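Local coordinates for protein binary enterotoxin of Clostridium perfringens component a (Clostridium perfringens, PDB 5WTZ) that binds NAD+ and, as the enzymatic component of an iota-like binary enterotoxin, ADP-ribosylates actin, at residues V323-L331 with K394-Y402; E51-K59 with G68-I79. All blocks are in the same frame, centred on the assembly; numbering follows the deposited sequence.

Contact 1. Residues V323-L331 with K394-Y402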
loop_
_atom_site.group_PDB
_atom_site.type_symbol
_atom_site.label_atom_id
_atom_site.label_comp_id
_atom_site.label_asym_id
_atom_site.label_seq_id
_atom_site.Cartn_x
_atom_site.Cartn_y
_atom_site.Cartn_z
ATOM N N VAL A 323 -2.830 -4.310 -18.970
ATOM C CA VAL A 323 -3.087 -4.048 -17.557
ATOM C C VAL A 323 -4.472 -4.583 -17.173
ATOM O O VAL A 323 -4.632 -5.210 -16.128
ATOM C CB VAL A 323 -3.003 -2.547 -17.230
ATOM C CG1 VAL A 323 -3.373 -2.301 -15.763
ATOM C CG2 VAL A 323 -1.616 -2.006 -17.553
ATOM N N SER A 324 -5.465 -4.337 -18.030
ATOM C CA SER A 324 -6.831 -4.821 -17.800
ATOM C C SER A 324 -6.903 -6.344 -17.718
ATOM O O SER A 324 -7.573 -6.898 -16.839
ATOM C CB SER A 324 -7.763 -4.328 -18.904
ATOM O OG SER A 324 -7.818 -2.916 -18.908
ATOM N N LYS A 325 -6.212 -7.014 -18.640
ATOM C CA LYS A 325 -6.139 -8.475 -18.644
ATOM C C LYS A 325 -5.559 -8.988 -17.335
ATOM O O LYS A 325 -6.061 -9.954 -16.759
ATOM C CB LYS A 325 -5.287 -8.983 -19.812
ATOM C CG LYS A 325 -5.973 -8.952 -21.162
ATOM C CD LYS A 325 -5.080 -9.524 -22.271
ATOM C CE LYS A 325 -5.136 -11.046 -22.323
ATOM N NZ LYS A 325 -4.361 -11.600 -23.476
ATOM N N PHE A 326 -4.507 -8.328 -16.860
ATOM C CA PHE A 326 -3.811 -8.757 -15.661
ATOM C C PHE A 326 -4.714 -8.595 -14.446
ATOM O O PHE A 326 -4.754 -9.458 -13.559
ATOM C CB PHE A 326 -2.519 -7.957 -15.487
ATOM C CG PHE A 326 -1.585 -8.524 -14.470
ATOM C CD1 PHE A 326 -0.653 -9.489 -14.828
ATOM C CD2 PHE A 326 -1.620 -8.087 -13.154
ATOM C CE1 PHE A 326 0.218 -10.020 -13.893
ATOM C CE2 PHE A 326 -0.749 -8.617 -12.206
ATOM C CZ PHE A 326 0.178 -9.575 -12.577
ATOM N N LYS A 327 -5.443 -7.483 -14.415
ATOM C CA LYS A 327 -6.354 -7.210 -13.312
ATOM C C LYS A 327 -7.476 -8.231 -13.300
ATOM O O LYS A 327 -7.835 -8.751 -12.239
ATOM C CB LYS A 327 -6.910 -5.787 -13.395
ATOM C CG LYS A 327 -5.868 -4.709 -13.118
ATOM C CD LYS A 327 -6.516 -3.337 -13.090
ATOM C CE LYS A 327 -5.537 -2.273 -12.629
ATOM N NZ LYS A 327 -6.265 -1.083 -12.118
ATOM N N GLU A 328 -8.017 -8.533 -14.479
ATOM C CA GLU A 328 -9.099 -9.496 -14.598
ATOM C C GLU A 328 -8.648 -10.898 -14.167
ATOM O O GLU A 328 -9.395 -11.637 -13.522
ATOM C CB GLU A 328 -9.624 -9.528 -16.033
ATOM C CG GLU A 328 -10.814 -8.613 -16.278
ATOM C CD GLU A 328 -12.102 -9.158 -15.682
ATOM O OE1 GLU A 328 -12.262 -10.401 -15.622
ATOM O OE2 GLU A 328 -12.954 -8.340 -15.277
ATOM N N LYS A 329 -7.415 -11.249 -14.506
ATOM C CA LYS A 329 -6.903 -12.577 -14.200
ATOM C C LYS A 329 -6.614 -12.759 -12.709
ATOM O O LYS A 329 -6.883 -13.827 -12.157
ATOM C CB LYS A 329 -5.641 -12.851 -15.024
ATOM C CG LYS A 329 -5.084 -14.267 -14.925
ATOM C CD LYS A 329 -4.027 -14.474 -15.997
ATOM C CE LYS A 329 -3.273 -15.781 -15.817
ATOM N NZ LYS A 329 -4.164 -16.976 -15.862
ATOM N N TRP A 330 -6.107 -11.720 -12.044
ATOM C CA TRP A 330 -5.518 -11.908 -10.711
ATOM C C TRP A 330 -6.219 -11.224 -9.532
ATOM O O TRP A 330 -6.044 -11.667 -8.401
ATOM C CB TRP A 330 -4.047 -11.467 -10.726
ATOM C CG TRP A 330 -3.199 -12.281 -11.678
ATOM C CD1 TRP A 330 -2.628 -11.853 -12.852
ATOM C CD2 TRP A 330 -2.860 -13.672 -11.555
ATOM N NE1 TRP A 330 -1.960 -12.887 -13.455
ATOM C CE2 TRP A 330 -2.090 -14.016 -12.686
ATOM C CE3 TRP A 330 -3.145 -14.661 -10.609
ATOM C CZ2 TRP A 330 -1.586 -15.301 -12.885
ATOM C CZ3 TRP A 330 -2.642 -15.942 -10.811
ATOM C CH2 TRP A 330 -1.865 -16.245 -11.934
ATOM N N LEU A 331 -6.973 -10.150 -9.760
ATOM C CA LEU A 331 -7.667 -9.496 -8.642
ATOM C C LEU A 331 -8.523 -10.493 -7.856
ATOM O O LEU A 331 -9.292 -11.262 -8.432
ATOM C CB LEU A 331 -8.555 -8.340 -9.132
ATOM C CG LEU A 331 -7.858 -6.996 -9.390
ATOM C CD1 LEU A 331 -8.892 -5.947 -9.800
ATOM C CD2 LEU A 331 -7.102 -6.539 -8.169
ATOM N N LYS A 394 -2.983 -13.405 -1.267
ATOM C CA LYS A 394 -4.332 -12.999 -1.621
ATOM C C LYS A 394 -4.193 -11.643 -2.319
ATOM O O LYS A 394 -3.722 -10.672 -1.714
ATOM C CB LYS A 394 -5.235 -12.931 -0.381
ATOM C CG LYS A 394 -6.621 -12.332 -0.624
ATOM C CD LYS A 394 -7.483 -12.376 0.642
ATOM C CE LYS A 394 -6.977 -11.405 1.723
ATOM N NZ LYS A 394 -7.384 -9.984 1.465
ATOM N N ILE A 395 -4.561 -11.578 -3.598
ATOM C CA ILE A 395 -4.334 -10.359 -4.381
ATOM C C ILE A 395 -5.448 -9.344 -4.097
ATOM O O ILE A 395 -6.619 -9.615 -4.338
ATOM C CB ILE A 395 -4.251 -10.662 -5.903
ATOM C CG1 ILE A 395 -3.217 -11.781 -6.195
ATOM C CG2 ILE A 395 -3.924 -9.379 -6.699
ATOM C CD1 ILE A 395 -1.773 -11.458 -5.859
ATOM N N ASP A 396 -5.073 -8.190 -3.550
ATOM C CA ASP A 396 -6.027 -7.220 -3.026
ATOM C C ASP A 396 -6.217 -6.034 -3.978
ATOM O O ASP A 396 -7.325 -5.519 -4.137
ATOM C CB ASP A 396 -5.560 -6.691 -1.662
ATOM C CG ASP A 396 -5.402 -7.774 -0.626
ATOM O OD1 ASP A 396 -6.266 -8.684 -0.557
ATOM O OD2 ASP A 396 -4.414 -7.692 0.144
ATOM N N ASN A 397 -5.120 -5.582 -4.585
ATOM C CA ASN A 397 -5.220 -4.519 -5.578
ATOM C C ASN A 397 -4.060 -4.540 -6.558
ATOM O O ASN A 397 -2.992 -5.125 -6.299
ATOM C CB ASN A 397 -5.294 -3.142 -4.905
ATOM C CG ASN A 397 -6.170 -2.154 -5.674
ATOM O OD1 ASN A 397 -6.613 -2.418 -6.795
ATOM N ND2 ASN A 397 -6.419 -1.011 -5.067
ATOM N N ILE A 398 -4.285 -3.875 -7.683
ATOM C CA ILE A 398 -3.281 -3.746 -8.720
ATOM C C ILE A 398 -3.305 -2.301 -9.179
ATOM O O ILE A 398 -4.343 -1.800 -9.620
ATOM C CB ILE A 398 -3.552 -4.714 -9.883
ATOM C CG1 ILE A 398 -3.347 -6.161 -9.416
ATOM C CG2 ILE A 398 -2.661 -4.388 -11.078
ATOM C CD1 ILE A 398 -3.832 -7.199 -10.384
ATOM N N THR A 399 -2.179 -1.613 -9.028
ATOM C CA THR A 399 -2.126 -0.189 -9.309
ATOM C C THR A 399 -0.975 0.131 -10.264
ATOM O O THR A 399 0.198 -0.073 -9.941
ATOM C CB THR A 399 -1.969 0.632 -8.019
ATOM O OG1 THR A 399 -3.069 0.367 -7.141
ATOM C CG2 THR A 399 -1.931 2.110 -8.331
ATOM N N GLU A 400 -1.303 0.627 -11.447
ATOM C CA GLU A 400 -0.258 0.930 -12.418
ATOM C C GLU A 400 0.412 2.272 -12.131
ATOM O O GLU A 400 -0.235 3.217 -11.679
ATOM C CB GLU A 400 -0.832 0.915 -13.833
ATOM C CG GLU A 400 -1.960 1.908 -14.032
ATOM C CD GLU A 400 -2.501 1.912 -15.447
ATOM O OE1 GLU A 400 -1.714 2.194 -16.378
ATOM O OE2 GLU A 400 -3.712 1.640 -15.622
ATOM N N TYR A 401 1.720 2.356 -12.364
ATOM C CA TYR A 401 2.343 3.672 -12.503
ATOM C C TYR A 401 3.426 3.579 -13.555
ATOM O O TYR A 401 3.838 2.489 -13.937
ATOM C CB TYR A 401 2.903 4.185 -11.169
ATOM C CG TYR A 401 4.334 3.785 -10.878
ATOM C CD1 TYR A 401 4.624 2.527 -10.385
ATOM C CD2 TYR A 401 5.396 4.679 -11.090
ATOM C CE1 TYR A 401 5.940 2.149 -10.097
ATOM C CE2 TYR A 401 6.715 4.306 -10.817
ATOM C CZ TYR A 401 6.968 3.040 -10.317
ATOM O OH TYR A 401 8.258 2.649 -10.044
ATOM N N TYR A 402 3.868 4.725 -14.035
ATOM C CA TYR A 402 4.856 4.748 -15.095
ATOM C C TYR A 402 6.240 5.060 -14.547
ATOM O O TYR A 402 6.486 6.167 -14.072
ATOM C CB TYR A 402 4.464 5.766 -16.167
ATOM C CG TYR A 402 5.434 5.798 -17.319
ATOM C CD1 TYR A 402 5.504 4.742 -18.227
ATOM C CD2 TYR A 402 6.304 6.862 -17.484
ATOM C CE1 TYR A 402 6.403 4.763 -19.284
ATOM C CE2 TYR A 402 7.205 6.896 -18.543
ATOM C CZ TYR A 402 7.254 5.847 -19.436
ATOM O OH TYR A 402 8.157 5.894 -20.478
HETATM O O HOH W 1 -4.289 1.202 -11.951
#

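Contact 2. Residues E51-K59 with G68-I79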
loop_
_atom_site.group_PDB
_atom_site.type_symbol
_atom_site.label_atom_id
_atom_site.label_comp_id
_atom_site.label_asym_id
_atom_site.label_seq_id
_atom_site.Cartn_x
_atom_site.Cartn_y
_atom_site.Cartn_z
ATOM N N GLU A 51 -0.899 15.253 -9.893
ATOM C CA GLU A 51 0.510 15.214 -10.255
ATOM C C GLU A 51 1.416 14.981 -9.032
ATOM O O GLU A 51 2.358 14.195 -9.091
ATOM C CB GLU A 51 0.871 16.501 -10.976
ATOM C CG GLU A 51 2.334 16.873 -10.989
ATOM C CD GLU A 51 2.582 18.065 -11.869
ATOM O OE1 GLU A 51 2.488 19.224 -11.385
ATOM O OE2 GLU A 51 2.860 17.837 -13.063
ATOM N N ILE A 52 1.129 15.659 -7.928
ATOM C CA ILE A 52 1.875 15.460 -6.691
ATOM C C ILE A 52 1.713 14.036 -6.169
ATOM O O ILE A 52 2.688 13.374 -5.774
ATOM C CB ILE A 52 1.430 16.472 -5.630
ATOM C CG1 ILE A 52 1.847 17.866 -6.091
ATOM C CG2 ILE A 52 2.020 16.105 -4.239
ATOM C CD1 ILE A 52 1.172 19.005 -5.379
ATOM N N ASN A 53 0.485 13.540 -6.189
ATOM C CA ASN A 53 0.242 12.216 -5.643
ATOM C C ASN A 53 0.858 11.132 -6.517
ATOM O O ASN A 53 1.397 10.154 -6.003
ATOM C CB ASN A 53 -1.258 11.977 -5.447
ATOM C CG ASN A 53 -1.814 12.755 -4.274
ATOM O OD1 ASN A 53 -1.109 13.008 -3.301
ATOM N ND2 ASN A 53 -3.081 13.137 -4.356
ATOM N N SER A 54 0.813 11.321 -7.831
ATOM C CA SER A 54 1.396 10.340 -8.721
ATOM C C SER A 54 2.911 10.345 -8.549
ATOM O O SER A 54 3.545 9.288 -8.545
ATOM C CB SER A 54 0.998 10.612 -10.168
ATOM O OG SER A 54 -0.345 10.206 -10.373
ATOM N N TYR A 55 3.477 11.533 -8.365
ATOM C CA TYR A 55 4.911 11.656 -8.126
ATOM C C TYR A 55 5.354 10.955 -6.836
ATOM O O TYR A 55 6.404 10.313 -6.823
ATOM C CB TYR A 55 5.333 13.134 -8.097
ATOM C CG TYR A 55 6.827 13.305 -7.896
ATOM C CD1 TYR A 55 7.710 13.125 -8.954
ATOM C CD2 TYR A 55 7.353 13.609 -6.645
ATOM C CE1 TYR A 55 9.083 13.266 -8.776
ATOM C CE2 TYR A 55 8.721 13.759 -6.454
ATOM C CZ TYR A 55 9.577 13.579 -7.523
ATOM O OH TYR A 55 10.929 13.720 -7.344
ATOM N N SER A 56 4.577 11.061 -5.758
ATOM C CA SER A 56 4.943 10.402 -4.506
ATOM C C SER A 56 5.158 8.910 -4.735
ATOM O O SER A 56 6.026 8.301 -4.128
ATOM C CB SER A 56 3.876 10.613 -3.430
ATOM O OG SER A 56 2.734 9.814 -3.679
ATOM N N ILE A 57 4.364 8.343 -5.640
ATOM C CA ILE A 57 4.482 6.935 -5.999
ATOM C C ILE A 57 5.768 6.638 -6.781
ATOM O O ILE A 57 6.530 5.726 -6.404
ATOM C CB ILE A 57 3.246 6.487 -6.802
ATOM C CG1 ILE A 57 2.025 6.516 -5.876
ATOM C CG2 ILE A 57 3.464 5.104 -7.393
ATOM C CD1 ILE A 57 0.695 6.176 -6.546
ATOM N N LYS A 58 6.004 7.400 -7.849
ATOM C CA LYS A 58 7.252 7.349 -8.618
ATOM C C LYS A 58 8.462 7.381 -7.696
ATOM O O LYS A 58 9.371 6.548 -7.797
ATOM C CB LYS A 58 7.350 8.529 -9.597
ATOM C CG LYS A 58 6.421 8.487 -10.796
ATOM C CD LYS A 58 6.514 9.807 -11.558
ATOM C CE LYS A 58 5.615 9.808 -12.784
ATOM N NZ LYS A 58 6.106 8.848 -13.808
ATOM N N LYS A 59 8.466 8.359 -6.792
ATOM C CA LYS A 59 9.636 8.636 -5.982
ATOM C C LYS A 59 9.927 7.499 -5.011
ATOM O O LYS A 59 11.069 7.069 -4.877
ATOM C CB LYS A 59 9.457 9.944 -5.209
ATOM C CG LYS A 59 10.684 10.367 -4.422
ATOM C CD LYS A 59 10.341 11.493 -3.460
ATOM C CE LYS A 59 11.546 11.889 -2.599
ATOM N NZ LYS A 59 12.726 12.220 -3.435
ATOM N N GLY A 68 14.893 12.806 -9.456
ATOM C CA GLY A 68 13.523 13.201 -9.747
ATOM C C GLY A 68 13.338 14.670 -10.071
ATOM O O GLY A 68 14.140 15.260 -10.793
ATOM N N ILE A 69 12.274 15.259 -9.531
ATOM C CA ILE A 69 11.921 16.643 -9.812
ATOM C C ILE A 69 11.913 17.451 -8.522
ATOM O O ILE A 69 11.069 17.245 -7.653
ATOM C CB ILE A 69 10.553 16.730 -10.516
ATOM C CG1 ILE A 69 10.633 15.985 -11.853
ATOM C CG2 ILE A 69 10.132 18.189 -10.700
ATOM C CD1 ILE A 69 9.367 15.969 -12.652
ATOM N N GLU A 70 12.859 18.378 -8.407
ATOM C CA GLU A 70 13.166 19.003 -7.122
ATOM C C GLU A 70 11.997 19.748 -6.499
ATOM O O GLU A 70 11.827 19.728 -5.285
ATOM C CB GLU A 70 14.363 19.944 -7.267
ATOM C CG GLU A 70 15.682 19.278 -6.904
ATOM C CD GLU A 70 15.627 18.577 -5.549
ATOM O OE1 GLU A 70 15.315 19.243 -4.536
ATOM O OE2 GLU A 70 15.891 17.358 -5.494
ATOM N N THR A 71 11.194 20.391 -7.333
ATOM C CA THR A 71 10.013 21.116 -6.881
ATOM C C THR A 71 9.000 20.203 -6.212
ATOM O O THR A 71 8.421 20.540 -5.181
ATOM C CB THR A 71 9.344 21.816 -8.058
ATOM O OG1 THR A 71 10.306 22.659 -8.704
ATOM C CG2 THR A 71 8.139 22.639 -7.595
ATOM N N LEU A 72 8.793 19.037 -6.805
ATOM C CA LEU A 72 7.816 18.095 -6.294
ATOM C C LEU A 72 8.324 17.423 -5.023
ATOM O O LEU A 72 7.542 17.044 -4.154
ATOM C CB LEU A 72 7.479 17.059 -7.360
ATOM C CG LEU A 72 6.599 17.619 -8.477
ATOM C CD1 LEU A 72 6.225 16.518 -9.459
ATOM C CD2 LEU A 72 5.355 18.275 -7.887
ATOM N N ASN A 73 9.641 17.302 -4.916
ATOM C CA ASN A 73 10.258 16.834 -3.686
ATOM C C ASN A 73 9.914 17.777 -2.543
ATOM O O ASN A 73 9.449 17.339 -1.492
ATOM C CB ASN A 73 11.770 16.716 -3.859
ATOM C CG ASN A 73 12.163 15.531 -4.719
ATOM O OD1 ASN A 73 11.407 14.575 -4.855
ATOM N ND2 ASN A 73 13.348 15.592 -5.312
ATOM N N GLU A 74 10.115 19.075 -2.762
ATOM C CA GLU A 74 9.786 20.085 -1.752
ATOM C C GLU A 74 8.299 20.061 -1.432
ATOM O O GLU A 74 7.902 20.128 -0.267
ATOM C CB GLU A 74 10.199 21.491 -2.210
ATOM C CG GLU A 74 11.659 21.614 -2.627
ATOM C CD GLU A 74 12.621 21.144 -1.550
ATOM O OE1 GLU A 74 12.648 21.758 -0.461
ATOM O OE2 GLU A 74 13.346 20.152 -1.791
ATOM N N ASP A 75 7.478 19.965 -2.470
ATOM C CA ASP A 75 6.043 19.823 -2.282
ATOM C C ASP A 75 5.701 18.641 -1.371
ATOM O O ASP A 75 4.924 18.788 -0.420
ATOM C CB ASP A 75 5.352 19.681 -3.634
ATOM C CG ASP A 75 5.439 20.951 -4.450
ATOM O OD1 ASP A 75 5.437 22.033 -3.833
ATOM O OD2 ASP A 75 5.518 20.875 -5.694
ATOM N N LEU A 76 6.292 17.483 -1.645
ATOM C CA LEU A 76 6.040 16.308 -0.818
ATOM C C LEU A 76 6.421 16.576 0.643
ATOM O O LEU A 76 5.656 16.264 1.554
ATOM C CB LEU A 76 6.796 15.091 -1.357
ATOM C CG LEU A 76 6.271 14.505 -2.671
ATOM C CD1 LEU A 76 7.020 13.245 -3.031
ATOM C CD2 LEU A 76 4.783 14.231 -2.589
ATOM N N LYS A 77 7.591 17.172 0.859
ATOM C CA LYS A 77 8.056 17.470 2.210
ATOM C C LYS A 77 7.170 18.509 2.897
ATOM O O LYS A 77 6.764 18.330 4.045
ATOM C CB LYS A 77 9.508 17.965 2.186
ATOM C CG LYS A 77 10.506 17.008 1.536
ATOM C CD LYS A 77 11.841 17.709 1.261
ATOM C CE LYS A 77 12.819 16.813 0.500
ATOM N NZ LYS A 77 13.443 15.775 1.367
ATOM N N ASN A 78 6.860 19.591 2.185
ATOM C CA ASN A 78 6.178 20.734 2.794
ATOM C C ASN A 78 4.688 20.509 3.060
ATOM O O ASN A 78 4.151 21.049 4.022
ATOM C CB ASN A 78 6.346 21.989 1.924
ATOM C CG ASN A 78 7.805 22.341 1.668
ATOM O OD1 ASN A 78 8.701 21.928 2.407
ATOM N ND2 ASN A 78 8.050 23.100 0.606
ATOM N N ILE A 79 4.011 19.736 2.213
ATOM C CA ILE A 79 2.589 19.491 2.423
ATOM C C ILE A 79 2.420 18.731 3.729
ATOM O O ILE A 79 1.524 19.018 4.532
ATOM C CB ILE A 79 1.957 18.703 1.253
ATOM C CG1 ILE A 79 1.937 19.577 -0.001
ATOM C CG2 ILE A 79 0.538 18.307 1.581
ATOM C CD1 ILE A 79 1.758 18.802 -1.280
#

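Contact 1. Residues V323-L331 with K394-Y402
I398 meets the helix and the residue after it with both of its branches. CD1 of I398 lies 3.7 Å from CD2 of F326, the two side chains crossing at about a right angle, and CG1 of I398 packs 4.0 Å from CD2 of L331. The side chains of K327 and I398 slide past each other in opposite directions, CG of K327 3.8 Å from CG2 of I398. Isoleucine suits this strand position because its two branches from CB cover F326 and L331 on one side and K327 on the other. K327 is useful at both ends: its methylenes cover I398, and its extended chain carries NZ to I398 O in a weak hydrogen bond of 3.2 Å. A water accepting from K327 NZ also takes the N-H of E400, so one weak direct bond and one water bridge hold the ammonium to the strand backbone. At the helix end, CB of I395 sits 3.2 Å from W330 O.

Farther out, F326 has CG anti to the backbone N (chi1 -167°), which places one ring face against W330, whose CD1 stands 3.4 Å above the F326 plane, over its centre. F306 packs against both aromatics, and L414 and I416 of strand 411-420 touch F326. Segments 323-330 and 394-402 run nearly antiparallel (175°), their axes coming within 9.2 Å. The arrangement is a helix laid along the mixed five-stranded sheet of the NAD-bearing ADP-ribosyltransferase domain, the side chain of W330 about 10 Å from the bound NAD.

Contact 2. Residues E51-K59 with G68-I79
Y55 and N73 centre the polar part of this contact. CG of Y55 is anti to the backbone N (chi1 -178°), sending the ring across to the other helix. Its phenol gives a hydrogen bond from Y55 OH to N73 OD1 (2.7 Å) and receives one from I69 N at 3.0 Å, nearly straight at 165°. As I69 is the N-cap residue, this ties the start of helix 70-83 to the tyrosine. G68 suits its place through its positive phi and its lack of a CB beside the Y55 hydroxyl. K59 NZ also donates to N73 OD1, at 3.0 Å, from the opposite face of the amide plane. N73 ND2 turns to E70 OE2 and E67 O, which fixes which end of the amide faces the tyrosine.

The apolar part begins at that ring: CB of L72 lies over one face in a CH-pi contact, 3.7 Å from the Y55 centroid. CD1 of L76 meets the ring edge. L76 is a knob among I52, Y55, S56 and K59, its branched end suiting that socket; L76 CD2 is 3.7 Å from I52 CG2. I52 CG2 and I79 CD1 meet at 4.0 Å, tip to tip.

Segments 51-59 and 70-79 cross at -99°, concentrating contact around a few residues. Two donors hold N73 OD1, and the lysine charge would probably polarise that carbonyl.

Overall arrangement
From the N terminus, helix 36-61 comes first, and contact 2 closes a short loop when the chain turns and brings helix 70-83 across it, with eight residues between the segments. The chain then builds the rest of the first ADP-ribosyltransferase-like domain before entering the second. There, contact 1 closes a longer loop of 62 residues, rich in strand, by setting helix 320-330 on strand 391-403. The two closures follow in series, neither nesting nor crossing. They nevertheless meet: K58 NZ probably bonds to Y402 O, and Y401 packs on I57 and K58. Helix 36-61 thus joins the N-terminal helices to a strand of the NAD-bearing domain.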